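Local coordinates for invasion-associated protein (Mycobacterium tuberculosis, PDB 4LJ1) that probably binds peptidoglycan without cleaving it, through an NlpC/p60 domain adapted to a non-catalytic role in the mycobacterial cell wall, at residues 69-73 and 74-78. Sequence-based numbering, arbitrary orientation.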
loop_
_atom_site.group_PDB
_atom_site.type_symbol
_atom_site.label_atom_id
_atom_site.label_comp_id
_atom_site.label_asym_id
_atom_site.label_seq_id
_atom_site.Cartn_x
_atom_site.Cartn_y
_atom_site.Cartn_z
ATOM N N GLN A 69 8.014 -8.724 -1.885
ATOM C CA GLN A 69 9.340 -8.115 -1.776
ATOM C C GLN A 69 9.295 -6.890 -0.843
ATOM O O GLN A 69 10.204 -6.683 -0.034
ATOM C CB GLN A 69 9.900 -7.747 -3.141
ATOM C CG GLN A 69 11.353 -7.276 -3.074
ATOM C CD GLN A 69 12.375 -8.323 -2.645
ATOM O OE1 GLN A 69 12.130 -9.534 -2.697
ATOM N NE2 GLN A 69 13.549 -7.846 -2.219
ATOM N N MET A 70 8.250 -6.083 -0.947
ATOM C CA MET A 70 8.053 -4.998 0.003
ATOM C C MET A 70 8.068 -5.514 1.445
ATOM O O MET A 70 8.697 -4.933 2.332
ATOM C CB MET A 70 6.701 -4.318 -0.216
ATOM C CG MET A 70 6.525 -3.543 -1.528
ATOM S SD MET A 70 4.836 -2.870 -1.571
ATOM C CE MET A 70 4.777 -2.200 -3.226
ATOM N N TYR A 71 7.380 -6.614 1.680
ATOM C CA TYR A 71 7.325 -7.207 3.020
ATOM C C TYR A 71 8.693 -7.731 3.505
ATOM O O TYR A 71 9.114 -7.470 4.630
ATOM C CB TYR A 71 6.316 -8.357 3.065
ATOM C CG TYR A 71 6.108 -8.919 4.445
ATOM C CD1 TYR A 71 5.317 -8.243 5.359
ATOM C CD2 TYR A 71 6.710 -10.123 4.850
ATOM C CE1 TYR A 71 5.087 -8.746 6.623
ATOM C CE2 TYR A 71 6.488 -10.624 6.119
ATOM C CZ TYR A 71 5.677 -9.920 7.001
ATOM O OH TYR A 71 5.433 -10.389 8.263
ATOM N N LYS A 72 9.347 -8.524 2.658
ATOM C CA LYS A 72 10.638 -9.134 2.981
ATOM C C LYS A 72 11.616 -8.114 3.504
ATOM O O LYS A 72 12.303 -8.350 4.516
ATOM C CB LYS A 72 11.220 -9.832 1.749
ATOM C CG LYS A 72 12.537 -10.553 2.003
ATOM C CD LYS A 72 13.005 -11.255 0.733
ATOM C CE LYS A 72 14.304 -12.021 0.921
ATOM N NZ LYS A 72 14.839 -12.534 -0.373
ATOM N N VAL A 73 11.714 -6.986 2.809
ATOM C CA VAL A 73 12.774 -6.010 3.119
ATOM C C VAL A 73 12.382 -4.973 4.172
ATOM O O VAL A 73 13.258 -4.289 4.720
ATOM C CB VAL A 73 13.278 -5.289 1.843
ATOM C CG1 VAL A 73 13.806 -6.285 0.796
ATOM C CG2 VAL A 73 12.219 -4.357 1.274
ATOM N N GLY A 74 11.088 -4.837 4.461
ATOM C CA GLY A 74 10.594 -3.744 5.299
ATOM C C GLY A 74 10.808 -3.962 6.800
ATOM O O GLY A 74 10.837 -5.101 7.289
ATOM N N GLN A 75 10.925 -2.855 7.541
ATOM C CA GLN A 75 10.961 -2.851 9.032
ATOM C C GLN A 75 9.627 -3.358 9.540
ATOM O O GLN A 75 8.590 -2.789 9.240
ATOM C CB GLN A 75 11.173 -1.433 9.616
ATOM C CG GLN A 75 11.211 -1.400 11.151
ATOM C CD GLN A 75 11.005 -0.035 11.813
ATOM O OE1 GLN A 75 10.507 0.061 12.950
ATOM N NE2 GLN A 75 11.416 1.012 11.134
ATOM N N LYS A 76 9.660 -4.426 10.312
ATOM C CA LYS A 76 8.448 -5.073 10.794
ATOM C C LYS A 76 7.918 -4.406 12.047
ATOM O O LYS A 76 8.678 -4.131 12.973
ATOM C CB LYS A 76 8.707 -6.554 11.083
ATOM C CG LYS A 76 9.324 -7.327 9.927
ATOM C CD LYS A 76 8.421 -7.327 8.702
ATOM C CE LYS A 76 8.944 -8.257 7.614
ATOM N NZ LYS A 76 10.275 -7.867 7.056
ATOM N N VAL A 77 6.615 -4.197 12.084
ATOM C CA VAL A 77 5.895 -3.512 13.162
ATOM C C VAL A 77 4.723 -4.411 13.599
ATOM O O VAL A 77 3.919 -4.845 12.776
ATOM C CB VAL A 77 5.244 -2.216 12.553
ATOM C CG1 VAL A 77 4.264 -1.535 13.516
ATOM C CG2 VAL A 77 6.332 -1.257 12.064
ATOM N N LEU A 78 4.588 -4.682 14.885
ATOM C CA LEU A 78 3.424 -5.396 15.399
ATOM C C LEU A 78 2.175 -4.532 15.312
ATOM O O LEU A 78 2.263 -3.318 15.443
ATOM C CB LEU A 78 3.659 -5.841 16.854
ATOM C CG LEU A 78 4.711 -6.946 17.017
ATOM C CD1 LEU A 78 5.283 -6.959 18.428
ATOM C CD2 LEU A 78 4.114 -8.295 16.636
#
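The ammonium group of Lys76 reaches back from the strand to the last turn of the helix, where NZ donates a hydrogen bond to Tyr71 O at 2.7 Å, lying in the carbonyl plane, and a weak one to Lys72 O at 3.3 Å. A third bond, from Lys76 NZ to Gly74 O (2.8 Å), ties the same cation to the turn itself. Tyr71 O and Lys72 O have lost their usual i+4 N-H partners, and a positive charge would probably be favoured at this negative end of the helix dipole. Lysine has the length to arrive there: a bend at chi2 (-61°) helps bring the chain back over the Tyr71 ring, with Lys76 CE 3.8 Å from the ring centroid in a CH-pi contact, and a second bend at chi4 turns NZ toward the carbonyls. Lys76 NZ, 4.8 Å from the Tyr71 centroid and 13° off the ring normal, adds a cation-pi interaction. Tyr71 O also accepts from Gly74 N (3.3 Å), which approaches from above the carbonyl plane. Gly74 is the first residue to leave helical geometry; having no side chain, it avoids crowding Met70 O. The axes of 69-73 and 75-77 run nearly perpendicular (88°). Behind this shell, the buried Tyr71 ring packs edge-to-face with Phe89, while Gln75 and Val77 pair with strand 128-130. The arrangement is a helix C-terminus whose last-turn carbonyls are bound by a lysine from the following strand, joining helix 67-73 to a two-stranded antiparallel sheet within the NlpC/p60 domain.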